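Local coordinates for protein Cas13d (uncultured Ruminococcus sp, PDB 6IV9) that binds CRISPR RNA as a Cas13d effector and uses two HEPN domains for CRISPR RNA maturation and target RNA cleavage, at residues A[776-787]-A[804-815]. The protein carries 2 engineered substitutions. Numbering follows the deposited sequence.
Sequences RILSQTLCELCD and RKCVEVDINNAD
Arg804 meets Cys783, Cys786 and Asp787 where helix segments 777-787 and 804-813 pack in a roughly antiparallel pair, their N-to-C directions 138° apart. The pair lies in the helical C-terminal part of Cas13d, probably within its second HEPN domain.

The Arg804 side chain starts with CB directed at the other helix. CG, anti to the backbone N (chi1 179°), passes 4.0 Å from Cys783 SG. CD lies beside Asp787 OD1 and Cys786 CB. A bend at chi3 then lays the guanidinium flat against Cys786, whose CB sits 3.4 Å above the plane, over its centre. NE is hydrogen-bonded to Leu797 O. Arg804 NH2 donates to Asp787 OD1 at 2.8 Å in a salt bridge; OD1 lies near the guanidinium plane, and the carboxylate is turned 47° from it. Lys805 and Glu808 complete a salt-bridge network, though the modelled Lys805 contact to Asp787 is doubtfully short. Lys805 NZ bridges Glu808 OE1 at 3.2 Å.

Between the polar ends, Val807 CG1 touches Cys783 SG, and Ile811 CD1 rests on the backbone of Gln780, 3.6 Å from its N. At the far end, the Arg776 guanidinium has Asp815 CA over one face. Its NH2 bridges to Asp774. Arg776 NH1 donates to Ile811 O at 2.8 Å; Ala814 N reaches that oxygen from the opposite face of the carbonyl plane.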
ATOM      1  N   ARG A 776      22.217  -3.752 -18.019  1.00 26.38           N
ATOM      2  CA  ARG A 776      22.032  -5.122 -18.557  1.00 26.72           C
ATOM      3  C   ARG A 776      23.122  -6.089 -18.088  1.00 29.08           C
ATOM      4  O   ARG A 776      22.981  -7.258 -18.356  1.00 29.69           O
ATOM      5  CB  ARG A 776      22.031  -5.112 -20.087  1.00 29.44           C
ATOM      6  CG  ARG A 776      21.060  -4.137 -20.723  1.00 29.44           C
ATOM      7  CD  ARG A 776      21.315  -4.012 -22.210  1.00 34.26           C
ATOM      8  NE  ARG A 776      22.632  -3.482 -22.484  1.00 32.91           N
ATOM      9  CZ  ARG A 776      23.370  -3.811 -23.523  1.00 36.65           C
ATOM     10  NH1 ARG A 776      22.849  -4.506 -24.510  1.00 35.98           N
ATOM     11  NH2 ARG A 776      24.629  -3.443 -23.576  1.00 36.40           N
ATOM     12  N   ILE A 777      24.121  -5.609 -17.364  1.00 29.99           N
ATOM     13  CA  ILE A 777      25.311  -6.444 -17.030  1.00 33.32           C
ATOM     14  C   ILE A 777      24.963  -7.705 -16.226  1.00 34.34           C
ATOM     15  O   ILE A 777      25.599  -8.714 -16.470  1.00 27.43           O
ATOM     16  CB  ILE A 777      26.404  -5.591 -16.368  1.00 34.10           C
ATOM     17  CG1 ILE A 777      27.730  -6.339 -16.236  1.00 36.68           C
ATOM     18  CG2 ILE A 777      25.947  -5.046 -15.037  1.00 37.57           C
ATOM     19  CD1 ILE A 777      28.320  -6.779 -17.534  1.00 42.25           C
ATOM     20  N   LEU A 778      24.040  -7.625 -15.272  1.00 32.45           N
ATOM     21  CA  LEU A 778      23.724  -8.836 -14.481  1.00 30.29           C
ATOM     22  C   LEU A 778      23.103  -9.916 -15.368  1.00 29.64           C
ATOM     23  O   LEU A 778      23.582 -11.023 -15.355  1.00 30.14           O
ATOM     24  CB  LEU A 778      22.727  -8.425 -13.403  1.00 30.97           C
ATOM     25  CG  LEU A 778      22.901  -9.042 -12.024  1.00 36.67           C
ATOM     26  CD1 LEU A 778      21.574  -9.318 -11.374  1.00 30.21           C
ATOM     27  CD2 LEU A 778      23.801 -10.250 -12.017  1.00 28.82           C
ATOM     28  N   SER A 779      22.072  -9.573 -16.122  1.00 25.58           N
ATOM     29  CA  SER A 779      21.426 -10.583 -16.986  1.00 27.88           C
ATOM     30  C   SER A 779      22.425 -11.106 -18.023  1.00 28.96           C
ATOM     31  O   SER A 779      22.448 -12.284 -18.266  1.00 27.87           O
ATOM     32  CB  SER A 779      20.234 -10.004 -17.662  1.00 29.65           C
ATOM     33  OG  SER A 779      19.235  -9.725 -16.724  1.00 30.65           O
ATOM     34  N   GLN A 780      23.202 -10.208 -18.612  1.00 30.91           N
ATOM     35  CA  GLN A 780      24.173 -10.594 -19.661  1.00 34.39           C
ATOM     36  C   GLN A 780      25.219 -11.540 -19.070  1.00 32.95           C
ATOM     37  O   GLN A 780      25.426 -12.602 -19.623  1.00 37.02           O
ATOM     38  CB  GLN A 780      24.847  -9.303 -20.100  1.00 41.07           C
ATOM     39  CG  GLN A 780      25.611  -9.358 -21.403  1.00 53.16           C
ATOM     40  CD  GLN A 780      26.204  -7.986 -21.619  1.00 67.79           C
ATOM     41  OE1 GLN A 780      25.565  -7.083 -22.144  1.00 59.88           O
ATOM     42  NE2 GLN A 780      27.425  -7.803 -21.156  1.00 72.70           N
ATOM     43  N   THR A 781      25.791 -11.172 -17.939  1.00 29.37           N
ATOM     44  CA  THR A 781      26.826 -12.013 -17.309  1.00 34.31           C
ATOM     45  C   THR A 781      26.255 -13.373 -16.904  1.00 36.15           C
ATOM     46  O   THR A 781      26.882 -14.359 -17.179  1.00 34.42           O
ATOM     47  CB  THR A 781      27.427 -11.300 -16.102  1.00 31.58           C
ATOM     48  OG1 THR A 781      27.953 -10.068 -16.567  1.00 33.86           O
ATOM     49  CG2 THR A 781      28.515 -12.105 -15.444  1.00 34.76           C
ATOM     50  N   LEU A 782      25.087 -13.404 -16.280  1.00 32.77           N
ATOM     51  CA  LEU A 782      24.490 -14.691 -15.856  1.00 28.50           C
ATOM     52  C   LEU A 782      24.128 -15.552 -17.064  1.00 31.17           C
ATOM     53  O   LEU A 782      24.265 -16.739 -16.962  1.00 35.15           O
ATOM     54  CB  LEU A 782      23.298 -14.418 -14.943  1.00 30.71           C
ATOM     55  CG  LEU A 782      23.663 -13.753 -13.622  1.00 28.67           C
ATOM     56  CD1 LEU A 782      22.431 -13.467 -12.803  1.00 31.36           C
ATOM     57  CD2 LEU A 782      24.629 -14.618 -12.852  1.00 35.01           C
ATOM     58  N   CYS A 783      23.612 -14.959 -18.132  1.00 31.81           N
ATOM     59  CA  CYS A 783      23.266 -15.752 -19.337  1.00 32.63           C
ATOM     60  C   CYS A 783      24.542 -16.349 -19.935  1.00 34.08           C
ATOM     61  O   CYS A 783      24.539 -17.506 -20.252  1.00 38.03           O
ATOM     62  CB  CYS A 783      22.558 -14.905 -20.384  1.00 32.66           C
ATOM     63  SG  CYS A 783      20.840 -14.507 -19.968  0.87 32.55           S
ATOM     64  N   GLU A 784      25.605 -15.563 -20.010  1.00 38.14           N
ATOM     65  CA  GLU A 784      26.886 -16.041 -20.587  1.00 37.78           C
ATOM     66  C   GLU A 784      27.421 -17.213 -19.762  1.00 42.06           C
ATOM     67  O   GLU A 784      27.880 -18.170 -20.353  1.00 42.09           O
ATOM     68  CB  GLU A 784      27.907 -14.911 -20.541  1.00 43.23           C
ATOM     69  CG  GLU A 784      27.716 -13.864 -21.614  1.00 48.09           C
ATOM     70  CD  GLU A 784      28.608 -12.641 -21.470  1.00 52.38           C
ATOM     71  OE1 GLU A 784      28.544 -11.779 -22.335  1.00 55.80           O
ATOM     72  OE2 GLU A 784      29.350 -12.554 -20.488  1.00 58.85           O
ATOM     73  N   LEU A 785      27.352 -17.120 -18.438  1.00 39.22           N
ATOM     74  CA  LEU A 785      27.846 -18.195 -17.546  1.00 37.61           C
ATOM     75  C   LEU A 785      27.032 -19.467 -17.767  1.00 41.40           C
ATOM     76  O   LEU A 785      27.612 -20.528 -17.706  1.00 42.16           O
ATOM     77  CB  LEU A 785      27.798 -17.741 -16.092  1.00 37.16           C
ATOM     78  CG  LEU A 785      28.766 -16.621 -15.748  1.00 40.86           C
ATOM     79  CD1 LEU A 785      28.511 -16.092 -14.358  1.00 40.90           C
ATOM     80  CD2 LEU A 785      30.196 -17.094 -15.891  1.00 47.39           C
ATOM     81  N   CYS A 786      25.732 -19.349 -17.995  1.00 39.03           N
ATOM     82  CA  CYS A 786      24.939 -20.575 -18.222  1.00 37.90           C
ATOM     83  C   CYS A 786      25.433 -21.256 -19.497  1.00 45.40           C
ATOM     84  O   CYS A 786      25.493 -22.457 -19.520  1.00 42.95           O
ATOM     85  CB  CYS A 786      23.461 -20.259 -18.388  1.00 42.59           C
ATOM     86  SG  CYS A 786      22.640 -19.852 -16.833  0.61 33.18           S
ATOM     87  N   ASP A 787      25.674 -20.476 -20.542  1.00 48.03           N
ATOM     88  CA  ASP A 787      26.133 -21.040 -21.834  1.00 56.47           C
ATOM     89  C   ASP A 787      27.551 -21.627 -21.735  1.00 52.72           C
ATOM     90  O   ASP A 787      27.749 -22.707 -22.251  1.00 64.85           O
ATOM     91  CB  ASP A 787      26.046 -20.010 -22.964  1.00 57.20           C
ATOM     92  CG  ASP A 787      24.675 -19.388 -23.200  1.00 66.44           C
ATOM     93  OD1 ASP A 787      23.657 -20.064 -22.983  1.00 56.68           O
ATOM     94  OD2 ASP A 787      24.647 -18.228 -23.616  1.00 57.79           O
ATOM     95  N   ARG A 804      16.241 -18.507 -21.478  1.00 30.99           N
ATOM     96  CA  ARG A 804      17.573 -17.865 -21.382  1.00 32.04           C
ATOM     97  C   ARG A 804      17.947 -17.281 -22.747  1.00 30.99           C
ATOM     98  O   ARG A 804      18.429 -16.176 -22.788  1.00 30.15           O
ATOM     99  CB  ARG A 804      18.628 -18.889 -20.966  1.00 31.19           C
ATOM    100  CG  ARG A 804      20.033 -18.329 -20.859  1.00 36.58           C
ATOM    101  CD  ARG A 804      21.090 -19.378 -21.143  1.00 42.20           C
ATOM    102  NE  ARG A 804      20.749 -20.570 -20.400  1.00 45.73           N
ATOM    103  CZ  ARG A 804      21.250 -21.764 -20.600  1.00 53.28           C
ATOM    104  NH1 ARG A 804      20.831 -22.771 -19.862  1.00 47.41           N
ATOM    105  NH2 ARG A 804      22.165 -21.954 -21.529  1.00 46.20           N
ATOM    106  N   LYS A 805      17.702 -18.034 -23.812  1.00 34.79           N
ATOM    107  CA  LYS A 805      17.997 -17.587 -25.191  1.00 36.68           C
ATOM    108  C   LYS A 805      17.139 -16.370 -25.514  1.00 34.32           C
ATOM    109  O   LYS A 805      17.644 -15.471 -26.146  1.00 35.29           O
ATOM    110  CB  LYS A 805      17.741 -18.723 -26.178  1.00 43.27           C
ATOM    111  CG  LYS A 805      18.782 -19.828 -26.148  1.00 50.30           C
ATOM    112  CD  LYS A 805      20.182 -19.284 -26.078  1.00 61.75           C
ATOM    113  CE  LYS A 805      21.225 -20.279 -25.622  1.00 72.33           C
ATOM    114  NZ  LYS A 805      22.265 -19.617 -24.805  1.00 73.37           N
ATOM    115  N   CYS A 806      15.884 -16.374 -25.080  1.00 35.98           N
ATOM    116  CA  CYS A 806      14.973 -15.230 -25.327  1.00 33.49           C
ATOM    117  C   CYS A 806      15.522 -13.982 -24.639  1.00 31.57           C
ATOM    118  O   CYS A 806      15.524 -12.939 -25.251  1.00 34.32           O
ATOM    119  CB  CYS A 806      13.588 -15.523 -24.778  1.00 35.21           C
ATOM    120  SG  CYS A 806      12.662 -16.710 -25.776  0.76 39.29           S
ATOM    121  N   VAL A 807      15.986 -14.119 -23.406  1.00 29.84           N
ATOM    122  CA  VAL A 807      16.554 -12.966 -22.660  1.00 30.83           C
ATOM    123  C   VAL A 807      17.800 -12.456 -23.385  1.00 32.41           C
ATOM    124  O   VAL A 807      18.026 -11.270 -23.391  1.00 31.68           O
ATOM    125  CB  VAL A 807      16.854 -13.342 -21.202  1.00 30.81           C
ATOM    126  CG1 VAL A 807      17.703 -12.301 -20.508  1.00 30.43           C
ATOM    127  CG2 VAL A 807      15.582 -13.617 -20.430  1.00 35.29           C
ATOM    128  N   GLU A 808      18.596 -13.359 -23.943  1.00 33.76           N
ATOM    129  CA  GLU A 808      19.824 -12.942 -24.654  1.00 35.81           C
ATOM    130  C   GLU A 808      19.432 -12.078 -25.857  1.00 28.77           C
ATOM    131  O   GLU A 808      20.075 -11.087 -26.100  1.00 32.47           O
ATOM    132  CB  GLU A 808      20.641 -14.169 -25.039  1.00 39.18           C
ATOM    133  CG  GLU A 808      21.387 -14.787 -23.880  1.00 41.66           C
ATOM    134  CD  GLU A 808      22.119 -16.075 -24.218  1.00 50.37           C
ATOM    135  OE1 GLU A 808      22.044 -16.503 -25.361  1.00 52.49           O
ATOM    136  OE2 GLU A 808      22.743 -16.632 -23.341  1.00 44.04           O
ATOM    137  N   VAL A 809      18.377 -12.460 -26.559  1.00 29.89           N
ATOM    138  CA  VAL A 809      17.919 -11.659 -27.723  1.00 35.04           C
ATOM    139  C   VAL A 809      17.452 -10.276 -27.260  1.00 36.80           C
ATOM    140  O   VAL A 809      17.769  -9.307 -27.906  1.00 32.96           O
ATOM    141  CB  VAL A 809      16.810 -12.400 -28.474  1.00 35.74           C
ATOM    142  CG1 VAL A 809      16.161 -11.502 -29.495  1.00 37.39           C
ATOM    143  CG2 VAL A 809      17.353 -13.652 -29.121  1.00 38.58           C
ATOM    144  N   ASP A 810      16.713 -10.233 -26.160  1.00 33.31           N
ATOM    145  CA  ASP A 810      16.196  -8.964 -25.594  1.00 32.83           C
ATOM    146  C   ASP A 810      17.363  -8.072 -25.162  1.00 30.94           C
ATOM    147  O   ASP A 810      17.311  -6.913 -25.446  1.00 32.23           O
ATOM    148  CB  ASP A 810      15.144  -9.249 -24.527  1.00 32.68           C
ATOM    149  CG  ASP A 810      13.942  -9.991 -25.088  1.00 44.10           C
ATOM    150  OD1 ASP A 810      13.569  -9.711 -26.237  1.00 46.45           O
ATOM    151  OD2 ASP A 810      13.391 -10.835 -24.384  1.00 43.80           O
ATOM    152  N   ILE A 811      18.406  -8.637 -24.566  1.00 27.74           N
ATOM    153  CA  ILE A 811      19.565  -7.818 -24.123  1.00 29.70           C
ATOM    154  C   ILE A 811      20.207  -7.135 -25.336  1.00 36.05           C
ATOM    155  O   ILE A 811      20.574  -5.983 -25.242  1.00 32.34           O
ATOM    156  CB  ILE A 811      20.596  -8.691 -23.390  1.00 29.41           C
ATOM    157  CG1 ILE A 811      20.112  -9.140 -22.014  1.00 32.13           C
ATOM    158  CG2 ILE A 811      21.911  -7.970 -23.271  1.00 36.38           C
ATOM    159  CD1 ILE A 811      20.929 -10.243 -21.434  1.00 38.53           C
ATOM    160  N   ASN A 812      20.343  -7.882 -26.423  1.00 37.66           N
ATOM    161  CA  ASN A 812      20.970  -7.412 -27.685  1.00 38.55           C
ATOM    162  C   ASN A 812      20.130  -6.324 -28.358  1.00 37.48           C
ATOM    163  O   ASN A 812      20.695  -5.503 -29.053  1.00 37.33           O
ATOM    164  CB  ASN A 812      21.460  -8.588 -28.516  1.00 40.16           C
ATOM    165  CG  ASN A 812      22.623  -9.246 -27.814  1.00 50.26           C
ATOM    166  OD1 ASN A 812      23.563  -8.576 -27.412  1.00 54.72           O
ATOM    167  ND2 ASN A 812      22.547 -10.543 -27.616  1.00 59.30           N
ATOM    168  N   ASN A 813      18.816  -6.400 -28.194  1.00 31.23           N
ATOM    169  CA  ASN A 813      17.851  -5.409 -28.720  1.00 31.89           C
ATOM    170  C   ASN A 813      17.986  -4.089 -27.963  1.00 35.30           C
ATOM    171  O   ASN A 813      17.552  -3.072 -28.481  1.00 37.57           O
ATOM    172  CB  ASN A 813      16.435  -5.971 -28.695  1.00 34.98           C
ATOM    173  CG  ASN A 813      16.217  -6.903 -29.862  1.00 38.02           C
ATOM    174  OD1 ASN A 813      16.982  -6.874 -30.806  1.00 38.25           O
ATOM    175  ND2 ASN A 813      15.206  -7.737 -29.790  1.00 32.54           N
ATOM    176  N   ALA A 814      18.498  -4.155 -26.745  1.00 31.84           N
ATOM    177  CA  ALA A 814      18.652  -2.985 -25.865  1.00 34.90           C
ATOM    178  C   ALA A 814      20.090  -2.476 -25.897  1.00 38.82           C
ATOM    179  O   ALA A 814      20.886  -3.021 -26.624  1.00 40.81           O
ATOM    180  CB  ALA A 814      18.257  -3.365 -24.470  1.00 38.48           C
ATOM    181  N   ASP A 815      20.358  -1.447 -25.109  1.00 34.29           N
ATOM    182  CA  ASP A 815      21.700  -0.845 -24.972  1.00 35.44           C
ATOM    183  C   ASP A 815      21.792  -0.157 -23.610  1.00 38.54           C
ATOM    184  O   ASP A 815      20.791  -0.038 -22.936  1.00 38.06           O
ATOM    185  CB  ASP A 815      22.079   0.006 -26.180  1.00 38.15           C
ATOM    186  CG  ASP A 815      21.295   1.292 -26.294  1.00 45.00           C
ATOM    187  OD1 ASP A 815      20.828   1.779 -25.286  1.00 45.65           O
ATOM    188  OD2 ASP A 815      21.195   1.800 -27.389  1.00 53.13           O
TER
HETATM  189  O   HOH W   1      24.217  -6.013 -26.623  1.00 55.69           O